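Tartronate semialdehyde reductase (Salmonella typhimurium, PDB 1VPD) probably catalyses the NAD(P)H-dependent reduction of tartronate semialdehyde to D-glycerate, the final step of the galactarate-to-D-glycerate pathway. Local coordinates at residues S217-L220 with D221-P225; A224-M228 with D229-K233; K145-F148 with D149-D153; S21-L24 with L25-G28. All blocks are in the same frame, centred on the assembly; numbering follows the deposited sequence.

Interaction 1: residues S217-L220 with D221-P225; sequences STVL and DAKAP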
ATOM      1  N   SER A 217     -12.490 -14.696  -4.083  1.00 13.81           N
ATOM      2  CA  SER A 217     -11.773 -13.435  -4.169  1.00 13.49           C
ATOM      3  C   SER A 217     -10.288 -13.604  -3.986  1.00 13.76           C
ATOM      4  O   SER A 217      -9.823 -14.603  -3.453  1.00 14.35           O
ATOM      5  CB  SER A 217     -12.294 -12.462  -3.107  1.00 12.81           C
ATOM      6  OG  SER A 217     -11.852 -12.790  -1.794  1.00 12.75           O
ATOM      7  N   THR A 218      -9.550 -12.560  -4.357  1.00 13.81           N
ATOM      8  CA  THR A 218      -8.124 -12.504  -4.107  1.00 13.64           C
ATOM      9  C   THR A 218      -7.820 -12.506  -2.602  1.00 13.16           C
ATOM     10  O   THR A 218      -6.910 -13.194  -2.149  1.00 12.78           O
ATOM     11  CB  THR A 218      -7.561 -11.287  -4.836  1.00 13.65           C
ATOM     12  OG1 THR A 218      -7.883 -11.409  -6.237  1.00 14.95           O
ATOM     13  CG2 THR A 218      -6.022 -11.217  -4.752  1.00 14.04           C
ATOM     14  N   VAL A 219      -8.637 -11.797  -1.814  1.00 12.96           N
ATOM     15  CA  VAL A 219      -8.519 -11.833  -0.351  1.00 12.95           C
ATOM     16  C   VAL A 219      -8.737 -13.236   0.198  1.00 13.00           C
ATOM     17  O   VAL A 219      -7.978 -13.691   1.061  1.00 13.18           O
ATOM     18  CB  VAL A 219      -9.497 -10.850   0.326  1.00 12.68           C
ATOM     19  CG1 VAL A 219      -9.875 -11.311   1.750  1.00 12.85           C
ATOM     20  CG2 VAL A 219      -8.877  -9.458   0.373  1.00 12.90           C
ATOM     21  N   LEU A 220      -9.749 -13.934  -0.302  1.00 13.05           N
ATOM     22  CA  LEU A 220     -10.060 -15.256   0.232  1.00 13.28           C
ATOM     23  C   LEU A 220      -8.854 -16.189   0.055  1.00 13.35           C
ATOM     24  O   LEU A 220      -8.431 -16.866   0.999  1.00 13.18           O
ATOM     25  CB  LEU A 220     -11.314 -15.842  -0.414  1.00 13.23           C
ATOM     26  CG  LEU A 220     -11.796 -17.173   0.173  1.00 14.66           C
ATOM     27  CD1 LEU A 220     -12.333 -16.992   1.565  1.00 15.33           C
ATOM     28  CD2 LEU A 220     -12.865 -17.777  -0.733  1.00 15.84           C
ATOM     29  N   ASP A 221      -8.302 -16.214  -1.147  1.00 13.93           N
ATOM     30  CA  ASP A 221      -7.174 -17.118  -1.431  1.00 14.73           C
ATOM     31  C   ASP A 221      -5.878 -16.689  -0.757  1.00 15.20           C
ATOM     32  O   ASP A 221      -5.055 -17.543  -0.413  1.00 15.52           O
ATOM     33  CB  ASP A 221      -6.956 -17.221  -2.927  1.00 15.25           C
ATOM     34  CG  ASP A 221      -8.033 -18.017  -3.619  1.00 17.26           C
ATOM     35  OD1 ASP A 221      -8.572 -18.962  -3.020  1.00 21.68           O
ATOM     36  OD2 ASP A 221      -8.389 -17.765  -4.770  1.00 19.46           O
ATOM     37  N   ALA A 222      -5.682 -15.384  -0.568  1.00 15.11           N
ATOM     38  CA  ALA A 222      -4.484 -14.888   0.115  1.00 14.82           C
ATOM     39  C   ALA A 222      -4.533 -15.089   1.626  1.00 14.78           C
ATOM     40  O   ALA A 222      -3.519 -15.443   2.231  1.00 15.17           O
ATOM     41  CB  ALA A 222      -4.265 -13.409  -0.177  1.00 15.10           C
ATOM     42  N   LYS A 223      -5.705 -14.872   2.225  1.00 13.38           N
ATOM     43  CA  LYS A 223      -5.829 -14.739   3.673  1.00 13.28           C
ATOM     44  C   LYS A 223      -6.434 -15.936   4.390  1.00 13.12           C
ATOM     45  O   LYS A 223      -6.085 -16.166   5.550  1.00 14.42           O
ATOM     46  CB  LYS A 223      -6.588 -13.454   4.021  1.00 13.11           C
ATOM     47  CG  LYS A 223      -5.977 -12.182   3.449  1.00 14.40           C
ATOM     48  CD  LYS A 223      -4.487 -12.032   3.763  1.00 15.73           C
ATOM     49  CE  LYS A 223      -3.973 -10.646   3.453  1.00 17.11           C
ATOM     50  NZ  LYS A 223      -2.533 -10.509   3.859  1.00 17.75           N
ATOM     51  N   ALA A 224      -7.287 -16.726   3.742  1.00 13.73           N
ATOM     52  CA  ALA A 224      -7.869 -17.880   4.447  1.00 14.17           C
ATOM     53  C   ALA A 224      -6.784 -18.858   4.906  1.00 14.93           C
ATOM     54  O   ALA A 224      -6.811 -19.310   6.054  1.00 14.30           O
ATOM     55  CB  ALA A 224      -8.969 -18.596   3.642  1.00 14.36           C
ATOM     56  N   PRO A 225      -5.828 -19.181   4.036  1.00 15.71           N
ATOM     57  CA  PRO A 225      -4.721 -20.055   4.458  1.00 16.27           C
ATOM     58  C   PRO A 225      -3.928 -19.478   5.632  1.00 16.19           C
ATOM     59  O   PRO A 225      -3.576 -20.242   6.549  1.00 16.58           O
ATOM     60  CB  PRO A 225      -3.883 -20.191   3.182  1.00 16.91           C
ATOM     61  CG  PRO A 225      -4.889 -19.995   2.088  1.00 16.83           C
ATOM     62  CD  PRO A 225      -5.729 -18.847   2.605  1.00 15.98           C
TER
HETATM   63  O   HOH W   1     -11.351 -17.456  -4.279  1.00 16.49           O
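Asp221 and Ser217 stand four residues apart at the N-terminus of helix 218-228, where Ser217 is the N-cap: its OG takes the N-H of Leu220 at 2.8 Å. Asp221 N closes the first turn on Ser217 O. With CG anti to its carbonyl carbon (chi1 -72°), the Asp221 carboxylate leans back toward the start of the helix. A water 3.0 Å from both Ser217 N and Asp221 OD2 links the two residues; it accepts from the amide and probably gives a proton to OD2, though other acceptors lie within its reach. OD1 is held by the hydroxyl of Tyr207.

Ala222 N then bonds to Thr218 O, leaving the methyl CB 3.3 Å from that oxygen. Lys223 N bonds to Val219 O, while chi1 (-56°) puts Lys223 CG 4.3 Å from Val219 CG1; the bend at chi2 turns the rest of the chain away, to a salt bridge between NZ and Asp281. Ala224 is the buried step: besides its amide bond to Leu220 O, CB meets Leu220 CD1, both side chains being in touch with Tyr207 of helix 203-210. Pro225 has no N-H to continue the series, and the helix kinks there. Its ring carbon CD rests 3.7 Å from Leu220 O, beside the bond from Ala224 N.

Interaction 2: residues A224-M228 with D229-K233; sequences APMVM and DRNFK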
ATOM      1  N   ALA A 224      -7.287 -16.726   3.742  1.00 13.73           N
ATOM      2  CA  ALA A 224      -7.869 -17.880   4.447  1.00 14.17           C
ATOM      3  C   ALA A 224      -6.784 -18.858   4.906  1.00 14.93           C
ATOM      4  O   ALA A 224      -6.811 -19.310   6.054  1.00 14.30           O
ATOM      5  CB  ALA A 224      -8.969 -18.596   3.642  1.00 14.36           C
ATOM      6  N   PRO A 225      -5.828 -19.181   4.036  1.00 15.71           N
ATOM      7  CA  PRO A 225      -4.721 -20.055   4.458  1.00 16.27           C
ATOM      8  C   PRO A 225      -3.928 -19.478   5.632  1.00 16.19           C
ATOM      9  O   PRO A 225      -3.576 -20.242   6.549  1.00 16.58           O
ATOM     10  CB  PRO A 225      -3.883 -20.191   3.182  1.00 16.91           C
ATOM     11  CG  PRO A 225      -4.889 -19.995   2.088  1.00 16.83           C
ATOM     12  CD  PRO A 225      -5.729 -18.847   2.605  1.00 15.98           C
HETATM   13  N   MSE A 226      -3.674 -18.167   5.632  1.00 16.32           N
HETATM   14  CA  MSE A 226      -2.936 -17.525   6.718  1.00 16.64           C
HETATM   15  C   MSE A 226      -3.677 -17.665   8.037  1.00 15.87           C
HETATM   16  O   MSE A 226      -3.094 -18.035   9.054  1.00 15.93           O
HETATM   17  CB  MSE A 226      -2.669 -16.048   6.404  1.00 16.97           C
HETATM   18  CG  MSE A 226      -1.750 -15.835   5.217  1.00 19.34           C
HETATM   19 SE   MSE A 226      -1.335 -13.960   4.895  0.86 23.00          SE
HETATM   20  CE  MSE A 226      -0.403 -13.514   6.562  1.00 20.84           C
ATOM     21  N   VAL A 227      -4.973 -17.348   8.036  1.00 15.07           N
ATOM     22  CA  VAL A 227      -5.773 -17.496   9.242  1.00 14.89           C
ATOM     23  C   VAL A 227      -5.721 -18.937   9.753  1.00 14.82           C
ATOM     24  O   VAL A 227      -5.476 -19.169  10.931  1.00 14.48           O
ATOM     25  CB  VAL A 227      -7.248 -17.086   9.003  1.00 14.32           C
ATOM     26  CG1 VAL A 227      -8.089 -17.386  10.232  1.00 14.46           C
ATOM     27  CG2 VAL A 227      -7.348 -15.616   8.641  1.00 14.94           C
HETATM   28  N   MSE A 228      -5.955 -19.901   8.872  1.00 14.98           N
HETATM   29  CA  MSE A 228      -6.107 -21.265   9.317  1.00 15.56           C
HETATM   30  C   MSE A 228      -4.768 -21.823   9.818  1.00 16.30           C
HETATM   31  O   MSE A 228      -4.756 -22.648  10.732  1.00 17.12           O
HETATM   32  CB  MSE A 228      -6.716 -22.129   8.208  1.00 16.13           C
HETATM   33  CG  MSE A 228      -8.170 -21.776   7.926  1.00 17.66           C
HETATM   34 SE   MSE A 228      -8.962 -23.023   6.712  0.82 25.95          SE
HETATM   35  CE  MSE A 228      -8.091 -22.476   5.134  1.00 23.66           C
ATOM     36  N   ASP A 229      -3.669 -21.331   9.247  1.00 16.62           N
ATOM     37  CA  ASP A 229      -2.309 -21.720   9.666  1.00 17.71           C
ATOM     38  C   ASP A 229      -1.761 -20.891  10.828  1.00 17.48           C
ATOM     39  O   ASP A 229      -0.622 -21.127  11.304  1.00 17.63           O
ATOM     40  CB  ASP A 229      -1.349 -21.644   8.481  1.00 18.52           C
ATOM     41  CG  ASP A 229      -1.626 -22.702   7.435  1.00 20.64           C
ATOM     42  OD1 ASP A 229      -2.235 -23.727   7.765  1.00 23.97           O
ATOM     43  OD2 ASP A 229      -1.301 -22.575   6.255  1.00 24.78           O
ATOM     44  N   ARG A 230      -2.557 -19.932  11.305  1.00 16.70           N
ATOM     45  CA  ARG A 230      -2.206 -19.052  12.417  1.00 16.49           C
ATOM     46  C   ARG A 230      -0.976 -18.207  12.068  1.00 16.73           C
ATOM     47  O   ARG A 230      -0.143 -17.911  12.932  1.00 18.14           O
ATOM     48  CB  ARG A 230      -2.004 -19.841  13.720  1.00 16.66           C
ATOM     49  CG  ARG A 230      -3.026 -20.976  13.956  1.00 16.22           C
ATOM     50  CD  ARG A 230      -4.494 -20.515  13.808  1.00 16.00           C
ATOM     51  NE  ARG A 230      -4.835 -19.501  14.785  1.00 16.20           N
ATOM     52  CZ  ARG A 230      -5.947 -18.763  14.753  1.00 16.38           C
ATOM     53  NH1 ARG A 230      -6.811 -18.900  13.758  1.00 15.73           N
ATOM     54  NH2 ARG A 230      -6.198 -17.911  15.728  1.00 16.14           N
ATOM     55  N   ASN A 231      -0.872 -17.836  10.802  1.00 16.56           N
ATOM     56  CA  ASN A 231       0.197 -16.968  10.329  1.00 17.21           C
ATOM     57  C   ASN A 231      -0.332 -15.549  10.159  1.00 16.77           C
ATOM     58  O   ASN A 231      -0.983 -15.257   9.162  1.00 17.50           O
ATOM     59  CB  ASN A 231       0.725 -17.470   9.002  1.00 18.03           C
ATOM     60  CG  ASN A 231       1.721 -16.515   8.366  1.00 19.70           C
ATOM     61  OD1 ASN A 231       2.284 -15.623   9.029  1.00 20.85           O
ATOM     62  ND2 ASN A 231       1.916 -16.668   7.066  1.00 23.12           N
ATOM     63  N   PHE A 232      -0.048 -14.688  11.135  1.00 16.39           N
ATOM     64  CA  PHE A 232      -0.499 -13.287  11.090  1.00 15.68           C
ATOM     65  C   PHE A 232       0.668 -12.317  10.933  1.00 15.92           C
ATOM     66  O   PHE A 232       0.597 -11.153  11.347  1.00 16.31           O
ATOM     67  CB  PHE A 232      -1.331 -12.968  12.329  1.00 15.42           C
ATOM     68  CG  PHE A 232      -2.520 -13.884  12.503  1.00 15.40           C
ATOM     69  CD1 PHE A 232      -3.637 -13.732  11.713  1.00 14.71           C
ATOM     70  CD2 PHE A 232      -2.519 -14.895  13.467  1.00 16.34           C
ATOM     71  CE1 PHE A 232      -4.742 -14.571  11.881  1.00 14.86           C
ATOM     72  CE2 PHE A 232      -3.600 -15.734  13.621  1.00 15.77           C
ATOM     73  CZ  PHE A 232      -4.710 -15.577  12.838  1.00 15.03           C
ATOM     74  N   LYS A 233       1.746 -12.788  10.324  1.00 16.32           N
ATOM     75  CA  LYS A 233       2.911 -11.951  10.067  1.00 17.46           C
ATOM     76  C   LYS A 233       2.675 -10.996   8.893  1.00 16.28           C
ATOM     77  O   LYS A 233       2.278 -11.420   7.817  1.00 15.33           O
ATOM     78  CB  LYS A 233       4.117 -12.836   9.734  1.00 19.24           C
ATOM     79  CG  LYS A 233       5.417 -12.067   9.560  1.00 23.43           C
ATOM     80  CD  LYS A 233       6.561 -12.953   9.046  1.00 28.53           C
ATOM     81  CE  LYS A 233       7.854 -12.138   8.937  1.00 31.66           C
ATOM     82  NZ  LYS A 233       8.979 -12.989   8.473  1.00 34.98           N
TER
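Val227 and Arg230 lie in the dense part of this helix C-terminus, where helix 218-228 ends in a Schellman motif. Asp229 N makes the last regular helical bond, to Pro225 O at 2.9 Å. Arg230 takes a positive phi (62°), and two amides turn back: Arg230 N to Val227 O at 3.0 Å, from above the carbonyl plane, and Asn231 N to Met226 O at 2.8 Å. The Arg230 side chain, bent at chi2 and chi3, curls back so that NH1 adds a weak bond to Val227 O at 3.1 Å. Phe232 CZ sits 3.8 Å above the centre of the guanidinium, ring edge to guanidinium face. The selenomethionine Met226 is packed closely too, with CB 3.3 Å and CE 3.2 Å from Asn231 O.

The solvent side is looser. Asn231 OD1 accepts from Lys233 N, an Asx turn, and the lysine chain runs on extended and exposed. Asp229, also exposed, pairs with Arg299.

Val227 O thus serves two donors of one residue, and Glu290 holds the guanidinium in place through a salt bridge. A cation near the carbonyl end of the helix may be favourable there, though Glu290 shares its charge.

Interaction 3: residues K145-F148 with D149-D153; sequences KAIF and DKYYD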
ATOM      1  N   LYS A 145      -1.778  13.486 -17.511  1.00 20.56           N
ATOM      2  CA  LYS A 145      -1.700  12.365 -18.440  1.00 22.07           C
ATOM      3  C   LYS A 145      -0.336  12.243 -19.133  1.00 21.52           C
ATOM      4  O   LYS A 145       0.139  11.145 -19.361  1.00 20.40           O
ATOM      5  CB  LYS A 145      -2.797  12.455 -19.508  0.71 23.25           C
ATOM      6  CG  LYS A 145      -2.849  11.244 -20.464  0.71 26.87           C
ATOM      7  CD  LYS A 145      -2.874   9.894 -19.714  0.71 30.86           C
ATOM      8  CE  LYS A 145      -3.692   8.822 -20.447  0.71 33.35           C
ATOM      9  NZ  LYS A 145      -2.848   7.882 -21.264  0.71 33.20           N
ATOM     10  N   ALA A 146       0.271  13.369 -19.483  1.00 21.63           N
ATOM     11  CA  ALA A 146       1.557  13.339 -20.179  1.00 21.59           C
ATOM     12  C   ALA A 146       2.619  12.711 -19.310  1.00 20.97           C
ATOM     13  O   ALA A 146       3.451  11.968 -19.809  1.00 21.37           O
ATOM     14  CB  ALA A 146       1.983  14.713 -20.588  1.00 22.40           C
ATOM     15  N   ILE A 147       2.569  13.001 -18.009  1.00 19.98           N
ATOM     16  CA  ILE A 147       3.538  12.471 -17.061  1.00 19.73           C
ATOM     17  C   ILE A 147       3.253  10.990 -16.808  1.00 19.33           C
ATOM     18  O   ILE A 147       4.168  10.167 -16.778  1.00 18.90           O
ATOM     19  CB  ILE A 147       3.534  13.302 -15.750  1.00 20.03           C
ATOM     20  CG1 ILE A 147       3.757  14.800 -16.024  1.00 21.54           C
ATOM     21  CG2 ILE A 147       4.545  12.771 -14.756  1.00 19.98           C
ATOM     22  CD1 ILE A 147       5.109  15.154 -16.551  1.00 23.67           C
ATOM     23  N   PHE A 148       1.974  10.648 -16.646  1.00 18.89           N
ATOM     24  CA  PHE A 148       1.565   9.246 -16.600  1.00 19.07           C
ATOM     25  C   PHE A 148       2.123   8.456 -17.795  1.00 18.97           C
ATOM     26  O   PHE A 148       2.720   7.392 -17.634  1.00 18.63           O
ATOM     27  CB  PHE A 148       0.026   9.148 -16.555  1.00 18.70           C
ATOM     28  CG  PHE A 148      -0.494   7.745 -16.602  1.00 18.27           C
ATOM     29  CD1 PHE A 148      -0.715   7.024 -15.416  1.00 17.59           C
ATOM     30  CD2 PHE A 148      -0.751   7.122 -17.818  1.00 18.40           C
ATOM     31  CE1 PHE A 148      -1.158   5.720 -15.468  1.00 16.52           C
ATOM     32  CE2 PHE A 148      -1.193   5.826 -17.870  1.00 18.11           C
ATOM     33  CZ  PHE A 148      -1.407   5.115 -16.681  1.00 18.22           C
ATOM     34  N   ASP A 149       1.914   8.980 -19.002  1.00 20.02           N
ATOM     35  CA  ASP A 149       2.331   8.285 -20.216  1.00 21.24           C
ATOM     36  C   ASP A 149       3.844   8.124 -20.261  1.00 21.23           C
ATOM     37  O   ASP A 149       4.348   7.074 -20.633  1.00 21.90           O
ATOM     38  CB  ASP A 149       1.858   9.045 -21.467  1.00 21.69           C
ATOM     39  CG  ASP A 149       0.386   8.881 -21.734  1.00 23.87           C
ATOM     40  OD1 ASP A 149      -0.259   7.961 -21.166  1.00 24.74           O
ATOM     41  OD2 ASP A 149      -0.217   9.636 -22.524  1.00 26.51           O
ATOM     42  N   LYS A 150       4.564   9.149 -19.827  1.00 21.83           N
ATOM     43  CA  LYS A 150       6.017   9.121 -19.860  1.00 22.64           C
ATOM     44  C   LYS A 150       6.603   8.053 -18.949  1.00 21.76           C
ATOM     45  O   LYS A 150       7.593   7.430 -19.296  1.00 20.79           O
ATOM     46  CB  LYS A 150       6.584  10.487 -19.501  1.00 23.79           C
ATOM     47  CG  LYS A 150       8.099  10.542 -19.583  1.00 26.74           C
ATOM     48  CD  LYS A 150       8.599  11.956 -19.487  1.00 30.51           C
ATOM     49  CE  LYS A 150      10.093  12.003 -19.784  1.00 33.16           C
ATOM     50  NZ  LYS A 150      10.606  13.383 -19.631  1.00 34.67           N
ATOM     51  N   TYR A 151       5.965   7.811 -17.799  1.00 20.90           N
ATOM     52  CA  TYR A 151       6.479   6.867 -16.818  1.00 20.44           C
ATOM     53  C   TYR A 151       5.652   5.595 -16.689  1.00 19.90           C
ATOM     54  O   TYR A 151       5.886   4.799 -15.784  1.00 19.73           O
ATOM     55  CB  TYR A 151       6.672   7.571 -15.469  1.00 20.29           C
ATOM     56  CG  TYR A 151       7.775   8.595 -15.564  1.00 21.84           C
ATOM     57  CD1 TYR A 151       9.092   8.187 -15.659  1.00 24.18           C
ATOM     58  CD2 TYR A 151       7.497   9.951 -15.627  1.00 24.22           C
ATOM     59  CE1 TYR A 151      10.127   9.106 -15.786  1.00 25.45           C
ATOM     60  CE2 TYR A 151       8.533  10.888 -15.752  1.00 26.02           C
ATOM     61  CZ  TYR A 151       9.840  10.443 -15.823  1.00 26.37           C
ATOM     62  OH  TYR A 151      10.881  11.323 -15.961  1.00 29.95           O
ATOM     63  N   TYR A 152       4.770   5.351 -17.652  1.00 20.09           N
ATOM     64  CA  TYR A 152       3.980   4.126 -17.674  1.00 19.99           C
ATOM     65  C   TYR A 152       4.869   2.889 -17.630  1.00 20.07           C
ATOM     66  O   TYR A 152       4.642   2.002 -16.836  1.00 19.34           O
ATOM     67  CB  TYR A 152       3.028   4.088 -18.897  1.00 20.26           C
ATOM     68  CG  TYR A 152       2.270   2.784 -19.014  1.00 20.36           C
ATOM     69  CD1 TYR A 152       1.041   2.612 -18.384  1.00 20.77           C
ATOM     70  CD2 TYR A 152       2.808   1.700 -19.700  1.00 21.85           C
ATOM     71  CE1 TYR A 152       0.353   1.405 -18.472  1.00 20.95           C
ATOM     72  CE2 TYR A 152       2.138   0.495 -19.781  1.00 22.72           C
ATOM     73  CZ  TYR A 152       0.904   0.353 -19.164  1.00 22.51           C
ATOM     74  OH  TYR A 152       0.246  -0.843 -19.244  1.00 23.04           O
ATOM     75  N   ASP A 153       5.886   2.808 -18.495  1.00 20.15           N
ATOM     76  CA  ASP A 153       6.728   1.625 -18.535  1.00 19.93           C
ATOM     77  C   ASP A 153       7.460   1.398 -17.229  1.00 18.77           C
ATOM     78  O   ASP A 153       7.608   0.273 -16.801  1.00 18.86           O
ATOM     79  CB  ASP A 153       7.759   1.704 -19.672  1.00 20.91           C
ATOM     80  CG  ASP A 153       7.132   1.578 -21.055  1.00 23.67           C
ATOM     81  OD1 ASP A 153       5.994   1.078 -21.210  1.00 24.15           O
ATOM     82  OD2 ASP A 153       7.739   1.963 -22.080  1.00 26.23           O
TER
HETATM   83  O   HOH W   2      -3.207  10.092 -23.300  1.00 50.61           O
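Lys145 and Asp149, one helical turn apart, form a salt bridge on the outer surface of helix 145-156, with NZ 2.6 Å from OD1 on the syn lone pair of that oxygen. Bends at chi2, chi3 and chi4 bring the lysine chain round in front of the oxygens, CD and CE each 3.6 Å from Asp149 OD1. Lys145 has two modelled conformers and the bridge is described for one of them, so its permanence is doubtful. In this conformer a water spans the same pair, bonded to Asp149 OD2 at 3.1 Å and only weakly to NZ.

Asp149 OD1 also lies in the plane of the Phe148 ring, at its edge, 3.5 Å from CD2. The next pair along, Phe148 and Tyr152, point the same way side by side: Phe148 CZ comes to 3.9 Å from Tyr152 CD1, in the plane of the tyrosine ring and at its edge. Ile147 and Tyr151 run alongside one another too, CG2 to CD2 at 4.2 Å.

Behind these pairs stands the backbone, Asp149 N to Lys145 O at 2.8 Å and Lys150 N to Ala146 O. The spiral distorts at Tyr151, whose psi of 15° leaves Tyr152 N badly angled for Phe148 O.

The helix connects strands 137-142 and 161-166 of a beta-alpha-beta unit: Phe148 and Tyr152 lie on Val162, the Phe148 ring also meets that of His164 with planes about 35° apart, and Ile147 and Tyr151 rest on Val94 of strand 94-97.

Interaction 4: residues S21-L24 with L25-G28; sequences SKNL and LKAG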
ATOM      1  N   SER A  21      11.408  -2.398  -5.701  1.00 17.21           N
ATOM      2  CA  SER A  21      12.705  -1.896  -6.165  1.00 17.74           C
ATOM      3  C   SER A  21      13.498  -3.009  -6.853  1.00 18.66           C
ATOM      4  O   SER A  21      14.151  -2.757  -7.880  1.00 18.58           O
ATOM      5  CB  SER A  21      13.505  -1.262  -5.018  1.00 17.65           C
ATOM      6  OG  SER A  21      14.019  -2.205  -4.101  1.00 18.04           O
ATOM      7  N   LYS A  22      13.427  -4.228  -6.317  1.00 19.37           N
ATOM      8  CA  LYS A  22      14.138  -5.359  -6.910  1.00 20.15           C
ATOM      9  C   LYS A  22      13.569  -5.722  -8.281  1.00 20.10           C
ATOM     10  O   LYS A  22      14.318  -6.065  -9.195  1.00 20.42           O
ATOM     11  CB  LYS A  22      14.160  -6.555  -5.961  1.00 20.55           C
ATOM     12  CG  LYS A  22      15.042  -6.328  -4.765  1.00 22.84           C
ATOM     13  CD  LYS A  22      15.138  -7.582  -3.951  1.00 26.18           C
ATOM     14  CE  LYS A  22      15.960  -7.370  -2.725  1.00 28.14           C
ATOM     15  NZ  LYS A  22      15.809  -8.504  -1.784  1.00 30.88           N
ATOM     16  N   ASN A  23      12.256  -5.581  -8.474  1.00 19.36           N
ATOM     17  CA  ASN A  23      11.694  -5.770  -9.792  1.00 19.76           C
ATOM     18  C   ASN A  23      12.154  -4.731 -10.810  1.00 19.89           C
ATOM     19  O   ASN A  23      12.311  -5.056 -11.993  1.00 20.37           O
ATOM     20  CB  ASN A  23      10.158  -5.874  -9.736  1.00 19.98           C
ATOM     21  CG  ASN A  23       9.711  -7.222  -9.214  1.00 20.96           C
ATOM     22  OD1 ASN A  23      10.401  -8.232  -9.446  1.00 22.10           O
ATOM     23  ND2 ASN A  23       8.566  -7.262  -8.494  1.00 19.25           N
ATOM     24  N   LEU A  24      12.384  -3.495 -10.371  1.00 19.68           N
ATOM     25  CA  LEU A  24      12.903  -2.463 -11.264  1.00 19.89           C
ATOM     26  C   LEU A  24      14.331  -2.817 -11.671  1.00 20.95           C
ATOM     27  O   LEU A  24      14.694  -2.655 -12.836  1.00 21.87           O
ATOM     28  CB  LEU A  24      12.885  -1.080 -10.609  1.00 19.79           C
ATOM     29  CG  LEU A  24      11.514  -0.414 -10.403  1.00 19.10           C
ATOM     30  CD1 LEU A  24      11.696   0.983  -9.828  1.00 18.98           C
ATOM     31  CD2 LEU A  24      10.680  -0.375 -11.671  1.00 19.53           C
ATOM     32  N   LEU A  25      15.118  -3.311 -10.729  1.00 21.63           N
ATOM     33  CA  LEU A  25      16.509  -3.696 -11.029  1.00 22.82           C
ATOM     34  C   LEU A  25      16.547  -4.830 -12.045  1.00 24.39           C
ATOM     35  O   LEU A  25      17.354  -4.804 -12.968  1.00 24.50           O
ATOM     36  CB  LEU A  25      17.259  -4.092  -9.769  1.00 22.27           C
ATOM     37  CG  LEU A  25      17.561  -2.941  -8.794  1.00 22.56           C
ATOM     38  CD1 LEU A  25      17.979  -3.471  -7.466  1.00 22.90           C
ATOM     39  CD2 LEU A  25      18.636  -2.000  -9.331  1.00 23.25           C
ATOM     40  N   LYS A  26      15.671  -5.819 -11.870  1.00 25.96           N
ATOM     41  CA  LYS A  26      15.541  -6.934 -12.801  1.00 27.46           C
ATOM     42  C   LYS A  26      15.083  -6.509 -14.178  1.00 27.20           C
ATOM     43  O   LYS A  26      15.443  -7.137 -15.168  1.00 27.76           O
ATOM     44  CB  LYS A  26      14.550  -7.963 -12.262  1.00 28.80           C
ATOM     45  CG  LYS A  26      15.109  -8.802 -11.155  1.00 33.07           C
ATOM     46  CD  LYS A  26      14.379 -10.140 -11.066  1.00 38.63           C
ATOM     47  CE  LYS A  26      13.866 -10.368  -9.687  1.00 41.91           C
ATOM     48  NZ  LYS A  26      14.944 -10.289  -8.638  1.00 44.43           N
ATOM     49  N   ALA A  27      14.282  -5.453 -14.250  1.00 26.25           N
ATOM     50  CA  ALA A  27      13.833  -4.911 -15.524  1.00 26.61           C
ATOM     51  C   ALA A  27      14.894  -4.032 -16.205  1.00 26.68           C
ATOM     52  O   ALA A  27      14.637  -3.490 -17.275  1.00 27.70           O
ATOM     53  CB  ALA A  27      12.544  -4.108 -15.334  1.00 26.86           C
ATOM     54  N   GLY A  28      16.035  -3.832 -15.556  1.00 26.37           N
ATOM     55  CA  GLY A  28      17.162  -3.111 -16.149  1.00 26.43           C
ATOM     56  C   GLY A  28      17.305  -1.642 -15.779  1.00 26.19           C
ATOM     57  O   GLY A  28      18.137  -0.935 -16.360  1.00 25.77           O
TER
HETATM   58  O   HOH W   3      16.569  -7.512  -8.307  1.00 30.66           O
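Leu25 and Ser21 begin the run of backbone bonds that ends helix 17-26, Leu25 N giving to Ser21 O at 3.1 Å. Lys26 N follows with Lys22 O, and Ala27 N with Asn23 O at 3.0 Å, plus a weak bond to Leu24 O. Gly28, without a side chain, readily takes a positive phi (98°), and its N bonds to Leu25 O at 3.1 Å in a Schellman motif.

Among polar side chains, Lys26 is bent at chi3 and chi4 so that NZ doubles back along the helix. A water joins it to Lys22 O, donating to the carbonyl at 2.8 Å and accepting from NZ at 3.2 Å; that oxygen therefore serves an amide and a water. On the way CE passes 4.1 Å from Asn23 OD1. Lys22 NZ goes instead to Asp43, and Asn23 ND2 to Ile133 O.

The leucine side chain of Leu25 meets backbone, CG lying 3.5 Å from Ser21 O; its apolar partners are outside this turn.

The helix begins at the last glycine of the probable GxGxxG pattern of the Rossmann fold, and Ser21 to Asn23 fall in the predicted NAD-binding stretch. Between strands 7-11 and 30-34, Leu24 packs on their Phe10 and Leu31, and Leu25 on Leu31 and on Val44 of helix 38-46.

Interactions 1 and 2 are successive parts of helix 218-228, sharing Ala224 and Pro225: one opens it with a serine cap, the other closes it with a Schellman motif. Interactions 3 and 4 belong to the nucleotide-binding domain, each on the helix of a beta-alpha-beta unit. Interaction 4 ends its helix as interaction 2 does, but on glycine rather than arginine. Leu220, Ala224, Val227, Phe148 and Leu24 are buried; Asp229, Lys233, Lys145, Asp149 and Lys26 are exposed. Interaction 3 sets its apolar flank on strands, interaction 4 packs on strands and helix 38-46, and interactions 1 and 2 meet helices 170-198, 203-210 and 285-293 with nearby loops and the C-terminus.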